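Local coordinates for pyruvate kinase 1 (Trypanosoma brucei brucei, PDB 4KCU), which catalyses the last step of glycolysis, the transfer of the phosphoryl group of phosphoenolpyruvate to ADP, which yields pyruvate and ATP, at residues R23-I28 with C327-G332; T297-S302 with V314-N319; K239-Q244 with M260-D265; V422-Q427 with Y443-S448. All coordinates share one frame; numbering follows the deposited sequence.

How the contacts relate
Contacts 1, 2 and 3 belong to the eight-stranded parallel barrel and gather round one D-malate, while contact 4 lies in the separate alpha/beta domain. Along the chain contact 3 comes first of the inner pairs, joining strands 235-240 and 258-262; contact 2 follows, packing the loop after strand 293-296 on helix 311-322; both fall within the span bridged by contact 1, where strand 327-330 meets strand 23-27 and shuts the barrel. Their centres are about 11 to 17 Å apart, and a salt bridge from Arg-263 to Asp-316 ties contact 3 to contact 2. Contact 4, centred about 28 Å from contact 1, sits beside bound sugar bisphosphate, consistent with an effector site apart from the active site.

Contact 1 of 4, residues R23-I28 with C327-G332; sequences RIVCTI and CVMLSG. With MLT (D-malate), chain E.
Leu-330 O is gripped twice by Thr-27, through N at 3.1 Å and OG1 at 2.8 Å. The hydroxyl lies in the carbonyl plane on a lone pair, whereas the amide stands 37° above that plane, so the two donors approach the oxygen from different directions. OG1 reaches it because it sits beside the backbone N (chi1 -55°), and Arg-50 is its second partner. Earlier along the strands, which run parallel, Val-328 N bonds to Arg-23 O, Val-25 N to Val-328 O at 3.0 Å, and Leu-330 N to Val-25 O.

On one face the branched Val-25 lies across the slender Met-329, CB to CG 3.9 Å, and Arg-23 CB meets Cys-327 SG. On the other, Leu-330 CD1 reaches both Ile-24 CG2 and Cys-26 SG, each at 4.0 Å, and Val-344 and Met-347 of helix 340-356 pack on Leu-330. Apolar Ile-24 and Leu-330 suit this buried layer between strands and helix. Past the strand end, small Ser-331 gives a very short bond from OG to malate O5, 2.5 Å. The first and last strands thus close the barrel through backbone bonds, leaving a hydroxyl at the C-terminal rim for the ligand.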
loop_
_atom_site.group_PDB
_atom_site.type_symbol
_atom_site.label_atom_id
_atom_site.label_comp_id
_atom_site.label_asym_id
_atom_site.label_seq_id
_atom_site.Cartn_x
_atom_site.Cartn_y
_atom_site.Cartn_z
ATOM N N ARG A 23 21.583 -21.456 2.050
ATOM C CA ARG A 23 22.771 -22.247 1.863
ATOM C C ARG A 23 23.658 -22.171 3.106
ATOM O O ARG A 23 23.664 -21.154 3.811
ATOM C CB ARG A 23 23.515 -21.752 0.636
ATOM C CG ARG A 23 22.710 -21.875 -0.645
ATOM C CD ARG A 23 22.706 -23.299 -1.158
ATOM N NE ARG A 23 21.797 -23.448 -2.293
ATOM C CZ ARG A 23 20.548 -23.906 -2.225
ATOM N NH1 ARG A 23 19.977 -24.145 -1.053
ATOM N NH2 ARG A 23 19.827 -24.024 -3.335
ATOM N N ILE A 24 24.331 -23.284 3.407
ATOM C CA ILE A 24 25.112 -23.462 4.638
ATOM C C ILE A 24 26.614 -23.570 4.384
ATOM O O ILE A 24 27.085 -24.424 3.605
ATOM C CB ILE A 24 24.636 -24.709 5.387
ATOM C CG1 ILE A 24 23.154 -24.529 5.759
ATOM C CG2 ILE A 24 25.460 -24.915 6.654
ATOM C CD1 ILE A 24 22.411 -25.811 6.052
ATOM N N VAL A 25 27.373 -22.695 5.031
ATOM C CA VAL A 25 28.814 -22.723 4.967
ATOM C C VAL A 25 29.326 -23.377 6.262
ATOM O O VAL A 25 28.952 -22.953 7.371
ATOM C CB VAL A 25 29.397 -21.273 4.862
ATOM C CG1 VAL A 25 30.920 -21.291 4.804
ATOM C CG2 VAL A 25 28.827 -20.547 3.665
ATOM N N CYS A 26 30.214 -24.362 6.124
ATOM C CA CYS A 26 30.793 -25.054 7.286
ATOM C C CYS A 26 32.297 -24.874 7.342
ATOM O O CYS A 26 32.982 -25.081 6.357
ATOM C CB CYS A 26 30.501 -26.553 7.216
ATOM S SG CYS A 26 28.737 -26.923 7.168
ATOM N N THR A 27 32.811 -24.576 8.520
ATOM C CA THR A 27 34.248 -24.505 8.716
ATOM C C THR A 27 34.791 -25.889 8.987
ATOM O O THR A 27 34.256 -26.625 9.829
ATOM C CB THR A 27 34.595 -23.571 9.876
ATOM O OG1 THR A 27 33.992 -22.293 9.645
ATOM C CG2 THR A 27 36.138 -23.417 10.038
ATOM N N ILE A 28 35.830 -26.260 8.245
ATOM C CA ILE A 28 36.486 -27.566 8.425
ATOM C C ILE A 28 37.592 -27.502 9.472
ATOM O O ILE A 28 38.324 -26.527 9.537
ATOM C CB ILE A 28 37.044 -28.104 7.100
ATOM C CG1 ILE A 28 36.008 -27.910 5.985
ATOM C CG2 ILE A 28 37.344 -29.590 7.244
ATOM C CD1 ILE A 28 34.652 -28.532 6.302
ATOM N N CYS A 327 23.107 -17.091 3.034
ATOM C CA CYS A 327 23.817 -18.193 3.646
ATOM C C CYS A 327 23.884 -17.996 5.115
ATOM O O CYS A 327 24.017 -16.867 5.597
ATOM C CB CYS A 327 25.256 -18.240 3.163
ATOM S SG CYS A 327 25.434 -18.517 1.405
ATOM N N VAL A 328 24.011 -19.102 5.819
ATOM C CA VAL A 328 24.335 -19.051 7.212
ATOM C C VAL A 328 25.537 -19.925 7.470
ATOM O O VAL A 328 25.789 -20.859 6.737
ATOM C CB VAL A 328 23.126 -19.483 8.076
ATOM C CG1 VAL A 328 22.133 -18.347 8.139
ATOM C CG2 VAL A 328 22.452 -20.723 7.490
ATOM N N MET A 329 26.328 -19.558 8.466
ATOM C CA MET A 329 27.648 -20.144 8.637
ATOM C C MET A 329 27.836 -20.859 9.983
ATOM O O MET A 329 27.273 -20.472 10.998
ATOM C CB MET A 329 28.742 -19.096 8.432
ATOM C CG MET A 329 30.138 -19.696 8.374
ATOM S SD MET A 329 31.368 -18.557 7.707
ATOM C CE MET A 329 32.153 -17.994 9.205
ATOM N N LEU A 330 28.629 -21.914 9.970
ATOM C CA LEU A 330 29.022 -22.603 11.201
ATOM C C LEU A 330 30.524 -22.500 11.312
ATOM O O LEU A 330 31.244 -22.574 10.295
ATOM C CB LEU A 330 28.609 -24.072 11.140
ATOM C CG LEU A 330 27.109 -24.237 10.984
ATOM C CD1 LEU A 330 26.739 -25.597 10.427
ATOM C CD2 LEU A 330 26.423 -23.974 12.318
ATOM N N SER A 331 31.007 -22.324 12.526
ATOM C CA SER A 331 32.442 -22.208 12.747
ATOM C C SER A 331 32.923 -23.342 13.623
ATOM O O SER A 331 33.037 -24.480 13.153
ATOM C CB SER A 331 32.775 -20.859 13.364
ATOM O OG SER A 331 32.568 -19.860 12.379
ATOM N N GLY A 332 33.155 -23.054 14.900
ATOM C CA GLY A 332 33.515 -24.100 15.845
ATOM C C GLY A 332 32.522 -25.256 15.839
ATOM O O GLY A 332 32.899 -26.405 16.097
HETATM C C1 MLT E . 34.112 -13.464 12.950
HETATM O O1 MLT E . 34.774 -12.636 13.642
HETATM O O2 MLT E . 32.871 -13.650 13.029
HETATM C C2 MLT E . 34.943 -14.493 12.135
HETATM O O3 MLT E . 35.638 -13.919 11.062
HETATM C C3 MLT E . 34.163 -15.737 11.706
HETATM C C4 MLT E . 34.488 -16.790 12.784
HETATM O O4 MLT E . 35.054 -16.377 13.830
HETATM O O5 MLT E . 34.194 -17.971 12.541
#

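Contact 2 of 4, residues T297-S302 with V314-N319; sequences TQMLES and VSDVAN. With MLT (D-malate), chain E.
Asp-316 OD2 forms a salt bridge with Arg-263 NH2 and at the same time has the methyl of Met-299 against it, CE to OD2 3.3 Å. The methionine chain crosses the aspartate at about a right angle and folds at its last torsion (chi3 87°), which brings CE round to the carboxylate; CB and CG of Met-299 also lie beside OD2, each at 3.7 Å. A flexible thioether suits this place, for it can follow the outline of a buried charged group and probably helps to shield it from solvent. The other oxygen, Asp-316 OD1, accepts from Ser-315 of the second subunit, so each end of the carboxylate has a partner, a pairing that should favour the ionised form.

Asp-316 carries its carboxyl group anti to the backbone N (chi1 -180°), which extends it from helix 311-322 toward the loop. One residue on, Val-317 offers CG2 to Leu-300 CD2 at 3.7 Å, the two side chains again meeting nearly square, and the same methyl lies 4.2 Å from Met-299 CB. Met-347 of helix 340-356 touches both Met-299 and Leu-300, and Ile-350 touches Val-317, making the apolar half of the contact.

At the start of the loop Thr-297 faces the other way, its OG1 giving a 2.6 Å hydrogen bond to malate O2. The arrangement is that of a TIM-barrel beta-alpha loop: the loop after strand 293-296 carries a ligand-binding residue at the C-terminal rim and packs back on the following helix, here at a subunit interface.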
loop_
_atom_site.group_PDB
_atom_site.type_symbol
_atom_site.label_atom_id
_atom_site.label_comp_id
_atom_site.label_asym_id
_atom_site.label_seq_id
_atom_site.Cartn_x
_atom_site.Cartn_y
_atom_site.Cartn_z
ATOM N N THR A 297 28.526 -16.853 12.738
ATOM C CA THR A 297 29.255 -16.904 14.018
ATOM C C THR A 297 28.358 -17.041 15.230
ATOM O O THR A 297 27.507 -16.196 15.485
ATOM C CB THR A 297 30.216 -15.702 14.255
ATOM O OG1 THR A 297 31.288 -15.728 13.288
ATOM C CG2 THR A 297 30.813 -15.788 15.685
ATOM N N GLN A 298 28.599 -18.106 15.992
ATOM C CA GLN A 298 27.818 -18.439 17.188
ATOM C C GLN A 298 26.336 -18.655 16.920
ATOM O O GLN A 298 25.518 -18.574 17.846
ATOM C CB GLN A 298 28.017 -17.407 18.303
ATOM C CG GLN A 298 29.423 -17.383 18.897
ATOM C CD GLN A 298 29.511 -16.455 20.110
ATOM O OE1 GLN A 298 28.828 -15.436 20.173
ATOM N NE2 GLN A 298 30.213 -16.899 21.139
ATOM N N MET A 299 25.992 -19.014 15.689
ATOM C CA MET A 299 24.583 -19.274 15.352
ATOM C C MET A 299 23.993 -20.462 16.067
ATOM O O MET A 299 22.832 -20.422 16.461
ATOM C CB MET A 299 24.382 -19.399 13.853
ATOM C CG MET A 299 24.942 -18.188 13.093
ATOM S SD MET A 299 24.114 -17.919 11.524
ATOM C CE MET A 299 22.735 -16.886 12.030
ATOM N N LEU A 300 24.768 -21.544 16.184
ATOM C CA LEU A 300 24.319 -22.765 16.886
ATOM C C LEU A 300 25.375 -23.202 17.929
ATOM O O LEU A 300 25.633 -24.414 18.132
ATOM C CB LEU A 300 24.005 -23.886 15.888
ATOM C CG LEU A 300 22.842 -23.623 14.914
ATOM C CD1 LEU A 300 22.702 -24.734 13.892
ATOM C CD2 LEU A 300 21.508 -23.447 15.648
ATOM N N GLU A 301 25.885 -22.211 18.658
ATOM C CA GLU A 301 27.127 -22.330 19.395
ATOM C C GLU A 301 27.081 -23.459 20.407
ATOM O O GLU A 301 28.015 -24.254 20.500
ATOM C CB GLU A 301 27.425 -21.031 20.128
ATOM C CG GLU A 301 28.743 -21.057 20.912
ATOM C CD GLU A 301 29.972 -20.896 20.019
ATOM O OE1 GLU A 301 31.074 -20.658 20.564
ATOM O OE2 GLU A 301 29.843 -20.974 18.769
ATOM N N SER A 302 26.029 -23.481 21.223
ATOM C CA SER A 302 25.906 -24.510 22.254
ATOM C C SER A 302 25.963 -25.926 21.655
ATOM O O SER A 302 26.273 -26.882 22.357
ATOM C CB SER A 302 24.607 -24.325 23.062
ATOM O OG SER A 302 23.508 -24.889 22.375
ATOM N N VAL A 314 18.084 -21.220 17.654
ATOM C CA VAL A 314 17.110 -21.530 16.611
ATOM C C VAL A 314 16.520 -20.225 16.020
ATOM O O VAL A 314 16.513 -20.008 14.803
ATOM C CB VAL A 314 15.973 -22.417 17.158
ATOM C CG1 VAL A 314 14.781 -22.412 16.195
ATOM C CG2 VAL A 314 16.479 -23.841 17.394
ATOM N N SER A 315 16.102 -19.328 16.888
ATOM C CA SER A 315 15.574 -18.085 16.433
ATOM C C SER A 315 16.646 -17.220 15.714
ATOM O O SER A 315 16.369 -16.656 14.666
ATOM C CB SER A 315 14.875 -17.357 17.556
ATOM O OG SER A 315 15.536 -16.206 17.896
ATOM N N ASP A 316 17.904 -17.336 16.133
ATOM C CA ASP A 316 18.954 -16.578 15.481
ATOM C C ASP A 316 19.069 -16.992 14.031
ATOM O O ASP A 316 19.134 -16.149 13.143
ATOM C CB ASP A 316 20.306 -16.788 16.180
ATOM C CG ASP A 316 21.436 -15.996 15.522
ATOM O OD1 ASP A 316 21.208 -14.833 15.140
ATOM O OD2 ASP A 316 22.542 -16.547 15.328
ATOM N N VAL A 317 19.195 -18.301 13.803
ATOM C CA VAL A 317 19.184 -18.852 12.443
ATOM C C VAL A 317 17.920 -18.429 11.648
ATOM O O VAL A 317 18.018 -17.980 10.532
ATOM C CB VAL A 317 19.271 -20.412 12.452
ATOM C CG1 VAL A 317 19.150 -20.934 11.026
ATOM C CG2 VAL A 317 20.575 -20.900 13.079
ATOM N N ALA A 318 16.739 -18.565 12.244
ATOM C CA ALA A 318 15.528 -18.304 11.503
ATOM C C ALA A 318 15.493 -16.853 11.113
ATOM O O ALA A 318 15.109 -16.504 10.000
ATOM C CB ALA A 318 14.269 -18.695 12.327
ATOM N N ASN A 319 15.953 -15.994 11.998
ATOM C CA ASN A 319 15.866 -14.570 11.715
ATOM C C ASN A 319 16.905 -14.077 10.723
ATOM O O ASN A 319 16.663 -13.074 10.030
ATOM C CB ASN A 319 15.859 -13.722 13.008
ATOM C CG ASN A 319 14.531 -13.795 13.721
ATOM O OD1 ASN A 319 13.500 -13.461 13.144
ATOM N ND2 ASN A 319 14.524 -14.383 14.911
HETATM C C1 MLT E . 34.112 -13.464 12.950
HETATM O O1 MLT E . 34.774 -12.636 13.642
HETATM O O2 MLT E . 32.871 -13.650 13.029
HETATM C C2 MLT E . 34.943 -14.493 12.135
HETATM O O3 MLT E . 35.638 -13.919 11.062
HETATM C C3 MLT E . 34.163 -15.737 11.706
HETATM C C4 MLT E . 34.488 -16.790 12.784
HETATM O O4 MLT E . 35.054 -16.377 13.830
HETATM O O5 MLT E . 34.194 -17.971 12.541
#

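Contact 3 of 4, residues K239-Q244 with M260-D265; sequences KIENHQ and MVARGD. With MG (magnesium ion), chain C; MLT (D-malate), chain E.
Glu-241 and Asp-265 bring their carboxylates together obliquely, planes 70° apart, each giving one oxygen to the same magnesium ion. Glu-241 OE1 binds it at 2.0 Å and Asp-265 OD1 at 2.1 Å; these oxygens are themselves 2.9 Å apart, which the shared magnesium probably makes tolerable. Malate, chelating through O1 and O3, and two waters bring the coordinating oxygens to six. Glu-241 reaches the metal by a bend at chi2 (-148°), its CG resting on the methyl of Ala-262 at 3.4 Å, where a small residue suits the tight fit. Its second oxygen, OE2, accepts from Phe-213 N, and Asp-265 OD2 from Asn-179, so both carboxylates have a second partner.

Lys-239 and Met-260 lie side by side and point the same way, CG to SD 3.8 Å, the apolar thioether lining the aliphatic part of the lysine. The amine is held by Asp-84 and Ser-212. Ile-240 N bonds to Met-260 O almost head-on and Ala-262 N to Ile-240 O, pairing the parallel strands.

The amides of Gly-264 and Asp-265, at the start of helix 263-269, donate to malate O2 and O1, the latter at 2.6 Å. Metal-binding carboxylates, one just after a strand and one in the first turn of a helix whose N-terminus holds an acid group, are characteristic of the pyruvate kinase active site, at the C-terminal mouth of its barrel.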
loop_
_atom_site.group_PDB
_atom_site.type_symbol
_atom_site.label_atom_id
_atom_site.label_comp_id
_atom_site.label_asym_id
_atom_site.label_seq_id
_atom_site.Cartn_x
_atom_site.Cartn_y
_atom_site.Cartn_z
ATOM N N LYS A 239 34.613 -9.571 4.794
ATOM C CA LYS A 239 34.071 -9.751 6.125
ATOM C C LYS A 239 34.014 -8.401 6.822
ATOM O O LYS A 239 35.012 -7.690 6.866
ATOM C CB LYS A 239 34.925 -10.718 6.916
ATOM C CG LYS A 239 35.032 -12.079 6.259
ATOM C CD LYS A 239 36.207 -12.874 6.807
ATOM C CE LYS A 239 35.945 -13.339 8.243
ATOM N NZ LYS A 239 37.155 -14.025 8.783
ATOM N N ILE A 240 32.810 -7.995 7.240
ATOM C CA ILE A 240 32.638 -6.777 8.012
ATOM C C ILE A 240 32.724 -7.120 9.474
ATOM O O ILE A 240 31.890 -7.880 9.988
ATOM C CB ILE A 240 31.277 -6.132 7.734
ATOM C CG1 ILE A 240 31.117 -5.889 6.227
ATOM C CG2 ILE A 240 31.111 -4.857 8.558
ATOM C CD1 ILE A 240 32.151 -4.923 5.663
ATOM N N GLU A 241 33.756 -6.585 10.124
ATOM C CA GLU A 241 34.253 -7.074 11.410
ATOM C C GLU A 241 34.574 -5.905 12.337
ATOM O O GLU A 241 34.965 -6.116 13.464
ATOM C CB GLU A 241 35.570 -7.883 11.258
ATOM C CG GLU A 241 35.530 -9.044 10.310
ATOM C CD GLU A 241 36.446 -10.161 10.733
ATOM O OE1 GLU A 241 36.157 -10.809 11.754
ATOM O OE2 GLU A 241 37.441 -10.416 10.028
ATOM N N ASN A 242 34.547 -4.692 11.837
ATOM C CA ASN A 242 34.797 -3.555 12.736
ATOM C C ASN A 242 33.998 -2.319 12.380
ATOM O O ASN A 242 33.274 -2.289 11.372
ATOM C CB ASN A 242 36.295 -3.227 12.802
ATOM C CG ASN A 242 36.888 -3.076 11.448
ATOM O OD1 ASN A 242 36.253 -2.517 10.568
ATOM N ND2 ASN A 242 38.007 -3.732 11.212
ATOM N N HIS A 243 34.160 -1.300 13.213
ATOM C CA HIS A 243 33.454 -0.030 13.118
ATOM C C HIS A 243 33.571 0.579 11.735
ATOM O O HIS A 243 32.568 0.986 11.124
ATOM C CB HIS A 243 34.039 0.895 14.176
ATOM C CG HIS A 243 33.603 2.312 14.056
ATOM N ND1 HIS A 243 32.432 2.756 14.569
ATOM C CD2 HIS A 243 34.248 3.428 13.512
ATOM C CE1 HIS A 243 32.317 4.079 14.336
ATOM N NE2 HIS A 243 33.426 4.488 13.683
ATOM N N GLN A 244 34.780 0.561 11.196
ATOM C CA GLN A 244 35.083 1.212 9.943
ATOM C C GLN A 244 34.506 0.435 8.732
ATOM O O GLN A 244 33.950 1.032 7.781
ATOM C CB GLN A 244 36.596 1.367 9.822
ATOM C CG GLN A 244 37.045 2.429 8.862
ATOM C CD GLN A 244 38.567 2.578 8.853
ATOM O OE1 GLN A 244 39.244 2.225 9.824
ATOM N NE2 GLN A 244 39.107 3.076 7.751
ATOM N N MET A 260 30.323 -10.929 4.238
ATOM C CA MET A 260 30.019 -11.711 5.423
ATOM C C MET A 260 29.841 -10.778 6.605
ATOM O O MET A 260 30.688 -9.937 6.859
ATOM C CB MET A 260 31.146 -12.680 5.725
ATOM C CG MET A 260 30.830 -13.597 6.891
ATOM S SD MET A 260 32.272 -14.388 7.603
ATOM C CE MET A 260 32.749 -15.485 6.249
ATOM N N VAL A 261 28.720 -10.906 7.313
ATOM C CA VAL A 261 28.560 -10.196 8.574
ATOM C C VAL A 261 29.256 -11.029 9.623
ATOM O O VAL A 261 28.746 -12.084 10.012
ATOM C CB VAL A 261 27.080 -10.043 8.953
ATOM C CG1 VAL A 261 26.928 -9.164 10.207
ATOM C CG2 VAL A 261 26.327 -9.454 7.784
ATOM N N ALA A 262 30.498 -10.652 9.929
ATOM C CA ALA A 262 31.386 -11.463 10.766
ATOM C C ALA A 262 31.121 -11.121 12.225
ATOM O O ALA A 262 31.853 -10.310 12.828
ATOM C CB ALA A 262 32.851 -11.167 10.422
ATOM N N ARG A 263 30.053 -11.699 12.777
ATOM C CA ARG A 263 29.517 -11.204 14.011
ATOM C C ARG A 263 30.470 -11.393 15.200
ATOM O O ARG A 263 30.432 -10.603 16.142
ATOM C CB ARG A 263 28.143 -11.777 14.292
ATOM C CG ARG A 263 27.101 -11.336 13.254
ATOM C CD ARG A 263 25.700 -11.849 13.580
ATOM N NE ARG A 263 25.736 -13.232 14.036
ATOM C CZ ARG A 263 24.680 -13.890 14.468
ATOM N NH1 ARG A 263 23.508 -13.310 14.450
ATOM N NH2 ARG A 263 24.795 -15.137 14.925
ATOM N N GLY A 264 31.386 -12.369 15.099
ATOM C CA GLY A 264 32.383 -12.634 16.161
ATOM C C GLY A 264 33.234 -11.405 16.505
ATOM O O GLY A 264 33.058 -10.799 17.582
ATOM N N ASP A 265 34.140 -11.013 15.600
ATOM C CA ASP A 265 34.918 -9.787 15.815
ATOM C C ASP A 265 34.047 -8.530 15.878
ATOM O O ASP A 265 34.273 -7.629 16.701
ATOM C CB ASP A 265 36.035 -9.633 14.771
ATOM C CG ASP A 265 37.217 -10.566 15.046
ATOM O OD1 ASP A 265 37.369 -11.579 14.299
ATOM O OD2 ASP A 265 37.955 -10.323 16.049
HETATM MG MG MG C . 36.639 -12.612 12.615
HETATM C C1 MLT E . 34.112 -13.464 12.950
HETATM O O1 MLT E . 34.774 -12.636 13.642
HETATM O O2 MLT E . 32.871 -13.650 13.029
HETATM C C2 MLT E . 34.943 -14.493 12.135
HETATM O O3 MLT E . 35.638 -13.919 11.062
HETATM C C3 MLT E . 34.163 -15.737 11.706
HETATM C C4 MLT E . 34.488 -16.790 12.784
HETATM O O4 MLT E . 35.054 -16.377 13.830
HETATM O O5 MLT E . 34.194 -17.971 12.541
HETATM O O HOH W 1 37.483 -14.126 13.543
HETATM O O HOH W 2 38.309 -12.238 11.208
#

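Contact 4 of 4, residues V422-Q427 with Y443-S448; sequences VTTRLQ and YDAAKS
Tyr-443 sets its ring anti to the backbone N (chi1 175°), which sends it along Thr-424, while CB packs against Val-422 CG1 at 3.9 Å. The methyl CG2 of Thr-424 comes to the ring at its edge, in the ring plane, 4.0 Å from CD2. That methyl can do so because OG1 takes the position between the backbone N and the carbonyl carbon (chi1 53°), from which it bonds to Asn-402; a threonine thus serves both a polar and an apolar neighbour. At its far end Tyr-443 OH is held by Gly-449 and Lys-456, fixing the long side chain at both ends.

The backbones meet through a straight hydrogen bond, Tyr-443 N to Thr-423 O at 2.7 Å and 177° at the hydrogen. Thr-423 OG1 accepts from Arg-425 N, two residues on, at 3.3 Å, an ST turn. A water spans Thr-424 O and Ala-445 N, while Asp-444 OD1 accepts weak capping bonds from Ala-446 N and Lys-447 N.

Thr-424 lies about 5 Å from bound fructose 2,6-bisphosphate, probably an effector. The contact carries the pairing one residue past the end of strand 438-442, where helices 426-431 and 445-448 begin, with Arg-457 and Leu-460 of helix 455-467 against Tyr-443.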
loop_
_atom_site.group_PDB
_atom_site.type_symbol
_atom_site.label_atom_id
_atom_site.label_comp_id
_atom_site.label_asym_id
_atom_site.label_seq_id
_atom_site.Cartn_x
_atom_site.Cartn_y
_atom_site.Cartn_z
ATOM N N VAL A 422 21.913 -23.974 -15.486
ATOM C CA VAL A 422 22.809 -24.702 -16.356
ATOM C C VAL A 422 24.016 -23.862 -16.761
ATOM O O VAL A 422 23.884 -22.782 -17.324
ATOM C CB VAL A 422 22.087 -25.297 -17.566
ATOM C CG1 VAL A 422 23.051 -26.139 -18.378
ATOM C CG2 VAL A 422 20.932 -26.161 -17.069
ATOM N N THR A 423 25.184 -24.303 -16.329
ATOM C CA THR A 423 26.389 -23.546 -16.551
ATOM C C THR A 423 27.450 -24.371 -17.279
ATOM O O THR A 423 27.456 -25.616 -17.210
ATOM C CB THR A 423 26.964 -22.998 -15.229
ATOM O OG1 THR A 423 28.138 -22.242 -15.513
ATOM C CG2 THR A 423 27.314 -24.110 -14.307
ATOM N N THR A 424 28.348 -23.669 -17.973
ATOM C CA THR A 424 29.381 -24.304 -18.742
ATOM C C THR A 424 30.736 -24.283 -17.991
ATOM O O THR A 424 31.781 -24.682 -18.544
ATOM C CB THR A 424 29.528 -23.616 -20.116
ATOM O OG1 THR A 424 29.702 -22.205 -19.923
ATOM C CG2 THR A 424 28.278 -23.846 -20.957
ATOM N N ARG A 425 30.722 -23.810 -16.748
ATOM C CA ARG A 425 31.923 -23.785 -15.933
ATOM C C ARG A 425 31.683 -24.468 -14.615
ATOM O O ARG A 425 30.811 -24.071 -13.831
ATOM C CB ARG A 425 32.397 -22.355 -15.681
ATOM C CG ARG A 425 32.846 -21.639 -16.917
ATOM C CD ARG A 425 33.303 -20.219 -16.595
ATOM N NE ARG A 425 33.127 -19.381 -17.786
ATOM C CZ ARG A 425 33.316 -18.057 -17.843
ATOM N NH1 ARG A 425 33.697 -17.376 -16.767
ATOM N NH2 ARG A 425 33.103 -17.415 -18.986
ATOM N N LEU A 426 32.536 -25.417 -14.306
ATOM C CA LEU A 426 32.478 -26.056 -13.018
ATOM C C LEU A 426 32.647 -25.043 -11.872
ATOM O O LEU A 426 32.042 -25.195 -10.816
ATOM C CB LEU A 426 33.512 -27.171 -12.928
ATOM C CG LEU A 426 33.132 -28.452 -13.678
ATOM C CD1 LEU A 426 34.346 -29.379 -13.770
ATOM C CD2 LEU A 426 31.956 -29.157 -12.985
ATOM N N GLN A 427 33.491 -24.043 -12.074
ATOM C CA GLN A 427 33.735 -23.055 -11.035
ATOM C C GLN A 427 32.494 -22.225 -10.762
ATOM O O GLN A 427 32.215 -21.851 -9.617
ATOM C CB GLN A 427 34.900 -22.124 -11.390
ATOM C CG GLN A 427 35.177 -21.128 -10.281
ATOM C CD GLN A 427 36.610 -20.631 -10.289
ATOM O OE1 GLN A 427 37.013 -19.867 -11.180
ATOM N NE2 GLN A 427 37.396 -21.078 -9.315
ATOM N N TYR A 443 27.164 -28.242 -17.834
ATOM C CA TYR A 443 27.120 -28.654 -19.235
ATOM C C TYR A 443 28.504 -28.493 -19.807
ATOM O O TYR A 443 29.053 -27.396 -19.776
ATOM C CB TYR A 443 26.168 -27.775 -20.037
ATOM C CG TYR A 443 26.173 -28.079 -21.520
ATOM C CD1 TYR A 443 25.484 -29.196 -22.023
ATOM C CD2 TYR A 443 26.902 -27.292 -22.412
ATOM C CE1 TYR A 443 25.505 -29.507 -23.377
ATOM C CE2 TYR A 443 26.910 -27.569 -23.764
ATOM C CZ TYR A 443 26.211 -28.686 -24.245
ATOM O OH TYR A 443 26.269 -29.015 -25.590
ATOM N N ASP A 444 29.110 -29.601 -20.215
ATOM C CA ASP A 444 30.500 -29.600 -20.665
ATOM C C ASP A 444 30.511 -29.294 -22.147
ATOM O O ASP A 444 30.219 -30.177 -22.947
ATOM C CB ASP A 444 31.089 -30.981 -20.434
ATOM C CG ASP A 444 32.567 -31.040 -20.729
ATOM O OD1 ASP A 444 33.106 -30.101 -21.374
ATOM O OD2 ASP A 444 33.205 -32.002 -20.238
ATOM N N ALA A 445 30.724 -28.025 -22.519
ATOM C CA ALA A 445 30.571 -27.616 -23.926
ATOM C C ALA A 445 31.645 -28.234 -24.828
ATOM O O ALA A 445 31.452 -28.377 -26.038
ATOM C CB ALA A 445 30.581 -26.097 -24.064
ATOM N N ALA A 446 32.797 -28.516 -24.251
ATOM C CA ALA A 446 33.913 -29.012 -25.028
ATOM C C ALA A 446 33.588 -30.437 -25.452
ATOM O O ALA A 446 33.839 -30.816 -26.604
ATOM C CB ALA A 446 35.217 -28.955 -24.213
ATOM N N LYS A 447 32.909 -31.166 -24.556
ATOM C CA LYS A 447 32.503 -32.563 -24.777
ATOM C C LYS A 447 31.182 -32.724 -25.515
ATOM O O LYS A 447 30.997 -33.702 -26.238
ATOM C CB LYS A 447 32.408 -33.325 -23.452
ATOM C CG LYS A 447 33.706 -33.950 -23.012
ATOM C CD LYS A 447 33.502 -34.939 -21.878
ATOM C CE LYS A 447 34.849 -35.388 -21.327
ATOM N NZ LYS A 447 35.739 -34.220 -21.056
ATOM N N SER A 448 30.238 -31.816 -25.297
ATOM C CA SER A 448 28.874 -31.994 -25.870
ATOM C C SER A 448 28.511 -31.032 -26.990
ATOM O O SER A 448 27.500 -31.211 -27.652
ATOM C CB SER A 448 27.810 -31.943 -24.788
ATOM O OG SER A 448 28.087 -32.909 -23.810
HETATM O O HOH W 3 32.090 -26.053 -20.856
#